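Local coordinates for ribonuclease J (Methanolobus psychrophilus R15, PDB 5HAB), which probably degrades RNA as a metallo-beta-lactamase/beta-CASP exoribonuclease, and was crystallised as an engineered variant with RNA bound, at residues Ala112-Ala117 with Lys135-Ser140; Thr127-Ala132 with Ser175-Val180. The protein carries 1 engineered substitution. One frame throughout, in Å; residues are numbered along the deposited sequence.

Interaction 1 (Ala112-Ala117 with Lys135-Ser140)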
ATOM      1  N   ALA B 112       8.967 -26.370  18.023  1.00 41.10           N
ATOM      2  CA  ALA B 112       9.991 -27.301  17.553  1.00 37.71           C
ATOM      3  C   ALA B 112      10.606 -28.115  18.696  1.00 50.39           C
ATOM      4  O   ALA B 112      11.509 -28.916  18.461  1.00 42.87           O
ATOM      5  CB  ALA B 112      11.082 -26.560  16.795  1.00 35.10           C
ATOM      6  N   ILE B 113      10.145 -27.882  19.926  1.00 50.81           N
ATOM      7  CA  ILE B 113      10.604 -28.662  21.082  1.00 49.01           C
ATOM      8  C   ILE B 113      10.574 -30.179  20.815  1.00 51.37           C
ATOM      9  O   ILE B 113      11.605 -30.838  20.973  1.00 48.56           O
ATOM     10  CB  ILE B 113       9.796 -28.312  22.356  1.00 41.14           C
ATOM     11  CG1 ILE B 113      10.222 -26.953  22.915  1.00 39.09           C
ATOM     12  CG2 ILE B 113       9.967 -29.391  23.412  1.00 52.77           C
ATOM     13  CD1 ILE B 113      11.613 -26.943  23.499  1.00 40.25           C
ATOM     14  N   PRO B 114       9.423 -30.732  20.366  1.00 49.07           N
ATOM     15  CA  PRO B 114       9.372 -32.185  20.164  1.00 49.45           C
ATOM     16  C   PRO B 114      10.274 -32.707  19.054  1.00 51.52           C
ATOM     17  O   PRO B 114      10.386 -33.921  18.888  1.00 69.86           O
ATOM     18  CB  PRO B 114       7.902 -32.440  19.796  1.00 49.74           C
ATOM     19  CG  PRO B 114       7.172 -31.232  20.222  1.00 51.11           C
ATOM     20  CD  PRO B 114       8.126 -30.113  20.038  1.00 42.05           C
ATOM     21  N   LYS B 115      10.896 -31.816  18.295  1.00 46.38           N
ATOM     22  CA  LYS B 115      11.688 -32.252  17.156  1.00 40.59           C
ATOM     23  C   LYS B 115      13.195 -32.133  17.394  1.00 53.21           C
ATOM     24  O   LYS B 115      13.979 -32.875  16.802  1.00 45.57           O
ATOM     25  CB  LYS B 115      11.287 -31.455  15.912  1.00 48.77           C
ATOM     26  CG  LYS B 115      10.115 -32.061  15.153  1.00 60.12           C
ATOM     27  CD  LYS B 115      10.213 -33.578  15.110  1.00 61.94           C
ATOM     28  CE  LYS B 115       8.916 -34.210  14.640  1.00 67.09           C
ATOM     29  NZ  LYS B 115       8.659 -33.941  13.202  1.00 79.99           N
ATOM     30  N   LEU B 116      13.601 -31.213  18.263  1.00 43.48           N
ATOM     31  CA  LEU B 116      15.023 -30.952  18.463  1.00 47.57           C
ATOM     32  C   LEU B 116      15.472 -31.115  19.920  1.00 43.82           C
ATOM     33  O   LEU B 116      16.654 -31.352  20.175  1.00 44.34           O
ATOM     34  CB  LEU B 116      15.380 -29.543  17.977  1.00 36.35           C
ATOM     35  CG  LEU B 116      15.088 -29.154  16.529  1.00 47.03           C
ATOM     36  CD1 LEU B 116      15.317 -27.665  16.335  1.00 38.37           C
ATOM     37  CD2 LEU B 116      15.942 -29.954  15.568  1.00 38.26           C
ATOM     38  N   ALA B 117      14.554 -30.961  20.873  1.00 28.34           N
ATOM     39  CA  ALA B 117      14.954 -30.947  22.280  1.00 43.66           C
ATOM     40  C   ALA B 117      15.526 -32.291  22.752  1.00 55.17           C
ATOM     41  O   ALA B 117      16.409 -32.327  23.612  1.00 41.34           O
ATOM     42  CB  ALA B 117      13.786 -30.550  23.157  1.00 31.24           C
ATOM     43  N   LYS B 135       4.693 -30.398  28.379  1.00 43.43           N
ATOM     44  CA  LYS B 135       4.422 -31.793  28.742  1.00 71.48           C
ATOM     45  C   LYS B 135       3.303 -32.397  27.908  1.00 73.31           C
ATOM     46  O   LYS B 135       3.461 -33.484  27.349  1.00 58.13           O
ATOM     47  CB  LYS B 135       4.067 -31.944  30.226  1.00 47.90           C
ATOM     48  CG  LYS B 135       5.198 -31.689  31.181  1.00 59.66           C
ATOM     49  CD  LYS B 135       4.759 -31.943  32.609  1.00 77.23           C
ATOM     50  CE  LYS B 135       5.828 -31.506  33.588  1.00 77.38           C
ATOM     51  NZ  LYS B 135       5.385 -31.651  35.000  1.00 65.00           N
ATOM     52  N   HIS B 136       2.179 -31.691  27.827  1.00 76.09           N
ATOM     53  CA  HIS B 136       1.038 -32.186  27.064  1.00 66.26           C
ATOM     54  C   HIS B 136       1.418 -32.392  25.604  1.00 56.77           C
ATOM     55  O   HIS B 136       0.874 -33.268  24.938  1.00 68.47           O
ATOM     56  CB  HIS B 136      -0.157 -31.235  27.182  1.00 67.58           C
ATOM     57  CG  HIS B 136      -0.764 -31.204  28.550  1.00 75.92           C
ATOM     58  ND1 HIS B 136      -1.782 -30.341  28.898  1.00 82.33           N
ATOM     59  CD2 HIS B 136      -0.485 -31.924  29.663  1.00 77.45           C
ATOM     60  CE1 HIS B 136      -2.104 -30.533  30.167  1.00 69.02           C
ATOM     61  NE2 HIS B 136      -1.331 -31.489  30.652  1.00 89.14           N
ATOM     62  N   GLN B 137       2.357 -31.593  25.112  1.00 61.06           N
ATOM     63  CA  GLN B 137       2.764 -31.709  23.718  1.00 63.35           C
ATOM     64  C   GLN B 137       3.726 -32.883  23.499  1.00 76.62           C
ATOM     65  O   GLN B 137       3.585 -33.625  22.530  1.00 80.57           O
ATOM     66  CB  GLN B 137       3.393 -30.402  23.247  1.00 59.21           C
ATOM     67  CG  GLN B 137       4.134 -30.499  21.937  1.00 56.32           C
ATOM     68  CD  GLN B 137       4.548 -29.137  21.422  1.00 86.86           C
ATOM     69  OE1 GLN B 137       5.630 -28.644  21.742  1.00 64.57           O
ATOM     70  NE2 GLN B 137       3.687 -28.521  20.618  1.00 80.24           N
ATOM     71  N   ILE B 138       4.721 -33.020  24.374  1.00 74.27           N
ATOM     72  CA  ILE B 138       5.696 -34.108  24.287  1.00 82.72           C
ATOM     73  C   ILE B 138       5.001 -35.466  24.288  1.00 94.28           C
ATOM     74  O   ILE B 138       5.369 -36.372  23.534  1.00 96.56           O
ATOM     75  CB  ILE B 138       6.727 -34.027  25.434  1.00 75.19           C
ATOM     76  CG1 ILE B 138       7.617 -32.791  25.276  1.00 62.20           C
ATOM     77  CG2 ILE B 138       7.571 -35.291  25.492  1.00 70.63           C
ATOM     78  CD1 ILE B 138       8.452 -32.802  24.019  1.00 64.74           C
ATOM     79  N   ASP B 139       3.980 -35.594  25.134  1.00 79.91           N
ATOM     80  CA  ASP B 139       3.178 -36.811  25.216  1.00 78.36           C
ATOM     81  C   ASP B 139       2.178 -36.887  24.065  1.00 87.91           C
ATOM     82  O   ASP B 139       1.044 -37.329  24.247  1.00104.32           O
ATOM     83  CB  ASP B 139       2.442 -36.893  26.558  1.00 78.54           C
ATOM     84  CG  ASP B 139       3.366 -36.693  27.749  1.00 86.04           C
ATOM     85  OD1 ASP B 139       4.593 -36.891  27.593  1.00 83.52           O
ATOM     86  OD2 ASP B 139       2.866 -36.347  28.843  1.00 60.87           O
ATOM     87  N   SER B 140       2.592 -36.440  22.885  1.00 91.61           N
ATOM     88  CA  SER B 140       1.703 -36.403  21.733  1.00 98.10           C
ATOM     89  C   SER B 140       2.480 -36.619  20.440  1.00106.98           C
ATOM     90  O   SER B 140       2.199 -35.988  19.420  1.00116.18           O
ATOM     91  CB  SER B 140       0.948 -35.071  21.677  1.00 98.13           C
ATOM     92  OG  SER B 140       0.308 -34.783  22.911  1.00 91.89           O
TER

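Interaction 2 (Thr127-Ala132 with Ser175-Val180)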
ATOM      1  N   THR B 127       7.883 -21.716  32.821  1.00 39.43           N
ATOM      2  CA  THR B 127       6.838 -21.379  33.778  1.00 42.51           C
ATOM      3  C   THR B 127       5.820 -22.514  33.866  1.00 41.65           C
ATOM      4  O   THR B 127       5.684 -23.289  32.916  1.00 41.46           O
ATOM      5  CB  THR B 127       6.125 -20.071  33.384  1.00 44.35           C
ATOM      6  OG1 THR B 127       5.524 -20.227  32.091  1.00 42.04           O
ATOM      7  CG2 THR B 127       7.106 -18.910  33.370  1.00 38.93           C
ATOM      8  N   PRO B 128       5.096 -22.607  34.997  1.00 45.24           N
ATOM      9  CA  PRO B 128       4.087 -23.651  35.221  1.00 37.86           C
ATOM     10  C   PRO B 128       3.164 -23.901  34.032  1.00 49.85           C
ATOM     11  O   PRO B 128       3.046 -25.049  33.592  1.00 53.01           O
ATOM     12  CB  PRO B 128       3.300 -23.106  36.413  1.00 40.74           C
ATOM     13  CG  PRO B 128       4.332 -22.384  37.209  1.00 46.14           C
ATOM     14  CD  PRO B 128       5.295 -21.784  36.207  1.00 49.41           C
ATOM     15  N   TYR B 129       2.530 -22.854  33.515  1.00 51.29           N
ATOM     16  CA  TYR B 129       1.633 -23.014  32.375  1.00 49.78           C
ATOM     17  C   TYR B 129       2.391 -23.528  31.151  1.00 39.08           C
ATOM     18  O   TYR B 129       1.964 -24.483  30.483  1.00 49.96           O
ATOM     19  CB  TYR B 129       0.932 -21.690  32.053  1.00 52.53           C
ATOM     20  CG  TYR B 129      -0.110 -21.810  30.964  1.00 55.73           C
ATOM     21  CD1 TYR B 129      -1.241 -22.597  31.142  1.00 56.18           C
ATOM     22  CD2 TYR B 129       0.036 -21.139  29.758  1.00 39.94           C
ATOM     23  CE1 TYR B 129      -2.194 -22.714  30.148  1.00 51.30           C
ATOM     24  CE2 TYR B 129      -0.916 -21.246  28.761  1.00 42.35           C
ATOM     25  CZ  TYR B 129      -2.027 -22.036  28.959  1.00 53.31           C
ATOM     26  OH  TYR B 129      -2.975 -22.151  27.964  1.00 45.75           O
ATOM     27  N   THR B 130       3.528 -22.895  30.877  1.00 40.94           N
ATOM     28  CA  THR B 130       4.388 -23.301  29.773  1.00 50.53           C
ATOM     29  C   THR B 130       4.827 -24.750  29.923  1.00 39.40           C
ATOM     30  O   THR B 130       4.771 -25.523  28.962  1.00 36.78           O
ATOM     31  CB  THR B 130       5.644 -22.425  29.677  1.00 42.91           C
ATOM     32  OG1 THR B 130       5.278 -21.043  29.741  1.00 44.76           O
ATOM     33  CG2 THR B 130       6.379 -22.701  28.379  1.00 30.96           C
ATOM     34  N   THR B 131       5.262 -25.111  31.128  1.00 33.28           N
ATOM     35  CA  THR B 131       5.695 -26.480  31.395  1.00 58.16           C
ATOM     36  C   THR B 131       4.565 -27.452  31.117  1.00 43.94           C
ATOM     37  O   THR B 131       4.781 -28.497  30.517  1.00 47.61           O
ATOM     38  CB  THR B 131       6.156 -26.681  32.853  1.00 47.57           C
ATOM     39  OG1 THR B 131       5.079 -26.362  33.741  1.00 63.86           O
ATOM     40  CG2 THR B 131       7.363 -25.809  33.180  1.00 26.10           C
ATOM     41  N   ALA B 132       3.358 -27.097  31.545  1.00 45.00           N
ATOM     42  CA  ALA B 132       2.196 -27.939  31.297  1.00 37.20           C
ATOM     43  C   ALA B 132       1.975 -28.138  29.799  1.00 51.17           C
ATOM     44  O   ALA B 132       1.720 -29.255  29.354  1.00 55.27           O
ATOM     45  CB  ALA B 132       0.955 -27.348  31.943  1.00 46.62           C
ATOM     46  N   SER B 175       0.754 -12.004  24.446  1.00 32.62           N
ATOM     47  CA  SER B 175      -0.531 -12.549  24.021  1.00 40.05           C
ATOM     48  C   SER B 175      -0.787 -13.966  24.543  1.00 47.47           C
ATOM     49  O   SER B 175      -1.735 -14.634  24.126  1.00 39.85           O
ATOM     50  CB  SER B 175      -0.615 -12.537  22.497  1.00 31.32           C
ATOM     51  OG  SER B 175       0.551 -13.104  21.932  1.00 51.59           O
ATOM     52  N   ILE B 176       0.069 -14.423  25.449  1.00 43.87           N
ATOM     53  CA  ILE B 176      -0.158 -15.675  26.156  1.00 46.92           C
ATOM     54  C   ILE B 176       0.276 -15.448  27.595  1.00 40.89           C
ATOM     55  O   ILE B 176       1.182 -14.654  27.867  1.00 39.52           O
ATOM     56  CB  ILE B 176       0.577 -16.869  25.498  1.00 34.66           C
ATOM     57  CG1 ILE B 176       0.167 -18.185  26.170  1.00 48.75           C
ATOM     58  CG2 ILE B 176       2.088 -16.685  25.558  1.00 43.82           C
ATOM     59  CD1 ILE B 176       0.800 -19.431  25.564  1.00 33.73           C
ATOM     60  N   ILE B 177      -0.402 -16.119  28.518  1.00 44.63           N
ATOM     61  CA  ILE B 177      -0.162 -15.926  29.938  1.00 39.02           C
ATOM     62  C   ILE B 177       1.171 -16.546  30.340  1.00 51.42           C
ATOM     63  O   ILE B 177       1.668 -17.460  29.670  1.00 39.17           O
ATOM     64  CB  ILE B 177      -1.315 -16.510  30.769  1.00 53.57           C
ATOM     65  CG1 ILE B 177      -1.585 -17.957  30.353  1.00 40.91           C
ATOM     66  CG2 ILE B 177      -2.571 -15.673  30.593  1.00 35.79           C
ATOM     67  CD1 ILE B 177      -2.612 -18.660  31.216  1.00 47.97           C
ATOM     68  N   ASP B 178       1.732 -16.035  31.434  1.00 36.90           N
ATOM     69  CA  ASP B 178       2.956 -16.556  32.044  1.00 47.52           C
ATOM     70  C   ASP B 178       4.162 -16.468  31.102  1.00 53.30           C
ATOM     71  O   ASP B 178       4.818 -17.472  30.815  1.00 44.95           O
ATOM     72  CB  ASP B 178       2.749 -18.002  32.509  1.00 53.19           C
ATOM     73  CG  ASP B 178       3.284 -18.249  33.914  1.00 52.67           C
ATOM     74  OD1 ASP B 178       3.874 -17.320  34.507  1.00 47.89           O
ATOM     75  OD2 ASP B 178       3.108 -19.373  34.430  1.00 59.43           O
ATOM     76  N   THR B 179       4.445 -15.258  30.627  1.00 49.64           N
ATOM     77  CA  THR B 179       5.613 -15.003  29.787  1.00 31.66           C
ATOM     78  C   THR B 179       6.705 -14.300  30.599  1.00 32.93           C
ATOM     79  O   THR B 179       6.409 -13.444  31.444  1.00 29.18           O
ATOM     80  CB  THR B 179       5.244 -14.153  28.549  1.00 38.70           C
ATOM     81  OG1 THR B 179       4.268 -14.850  27.763  1.00 40.39           O
ATOM     82  CG2 THR B 179       6.467 -13.894  27.686  1.00 29.53           C
ATOM     83  N   VAL B 180       7.962 -14.670  30.361  1.00 33.03           N
ATOM     84  CA  VAL B 180       9.069 -14.107  31.134  1.00 29.59           C
ATOM     85  C   VAL B 180      10.223 -13.576  30.269  1.00 34.44           C
ATOM     86  O   VAL B 180      10.504 -14.099  29.188  1.00 30.89           O
ATOM     87  CB  VAL B 180       9.608 -15.153  32.138  1.00 36.84           C
ATOM     88  CG1 VAL B 180       8.537 -15.523  33.154  1.00 32.57           C
ATOM     89  CG2 VAL B 180      10.109 -16.402  31.410  1.00 28.69           C
TER
HETATM   90  O   HOH W   1       3.160 -19.690  28.730  1.00 39.62           O

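Interaction 1 (Ala112-Ala117 with Lys135-Ser140)
Ile138 and Gln137 at the end of helix 128-138 meet Ile113 and Pro114 at the start of helix 113-116. The two isoleucines cross at about a right angle. The branch methyl of one meets the chain end of the other, with Ile113 CG2 3.8 Å from Ile138 CD1. With CG1 of Ile138 beside the backbone N (chi1 -68°), the second torsion (chi2 -63°) turns CD1 toward helix 113-116. The same methyl lies 4.0 Å from Pro114 CA. On Ile113 it is CG2 that does the touching, while CG1 and CD1 lead away. Gln137 approaches the proline differently. Its CG is anti to the backbone N (chi1 167°), and the extended chain crosses the proline ring at about a right angle. Gln137 CG and Pro114 CG come within 3.6 Å. The contact is small and mainly apolar, with 170 Å² buried. The backbones come closest at Pro114 and Ile138, with 5.8 Å between their CA atoms. Gln137 also touches Leu107 and Ile110 of helix 107-110. His136 turns instead to Arg297 and Thr301 of helix 293-304. The end of helix 128-138 thus sits among helices 107-110, 113-116 and 293-304.

Interaction 2 (Thr127-Ala132 with Ser175-Val180)
Tyr129 and Ile177 form the tight apolar part of this contact. The isoleucine crosses the ring at about a right angle and lies over one face. Its CD1 is 3.8 Å from the centroid of the Tyr129 ring and 7° off the ring normal, a CH-pi contact. Ile177 CG1 lies over the same face, toward the CD2-CE2 side, 3.6 Å from Tyr129 CD2. Ile176 CD1 comes to the edge of the ring, near its plane, with Tyr129 CE2 its nearest atom. The phenol OH bonds to the carbonyl of Tyr298 in helix 293-304, which helps fix the ring, and both Tyr129 and Ile177 touch Ala302 of that helix.

Thr127, at the N-cap position of helix 128-138, is packed against Asp178. The two side chains slide past each other in opposite directions, and Thr127 CB is 3.3 Å from Asp178 OD2. Thr127 OG1 donates to Asp178 O over 3.1 Å, with the donor tilted 18° from the carbonyl plane. Thr127 CG2 and Val180 CG1 meet tip to tip, 3.7 Å apart. The carboxylate lies by the helix start, where the helix dipole might steady its charge. OD2 also takes a weak bond from Tyr307.

The looser side is bridged by a single ordered water rather than by close direct contact. Water 1 is 2.7 Å from Thr130 OG1 and donates to Ile177 O over 2.8 Å, so it joins the helix side chain to the loop backbone.

The nearest atom of the contact is about 5 Å from the bound RNA. Thr179 touches His104 and His174. The contact thus packs helix 128-138 against a loop beside the probable active site, where, by sequence, these two residues belong to the histidine motifs of the metallo-beta-lactamase fold.

From the N terminus the segments come in the order 112-117, 127-132, 135-140 and 175-180, so the two contacts cross rather than nest. Interaction 1 closes a loop of 17 residues that runs through strand 124-126 of the seven-stranded sheet and most of helix 128-138. Interaction 2 opens inside that loop and closes 42 residues on, after strands 150-152, 158-160 and 166-172. They share helix 128-138: its start is held by interaction 2, its end by interaction 1. Their centres are 16 Å apart. Together they tie this helix to helix 113-116 and to the loop leading into strand 179-186 of the six-stranded sheet.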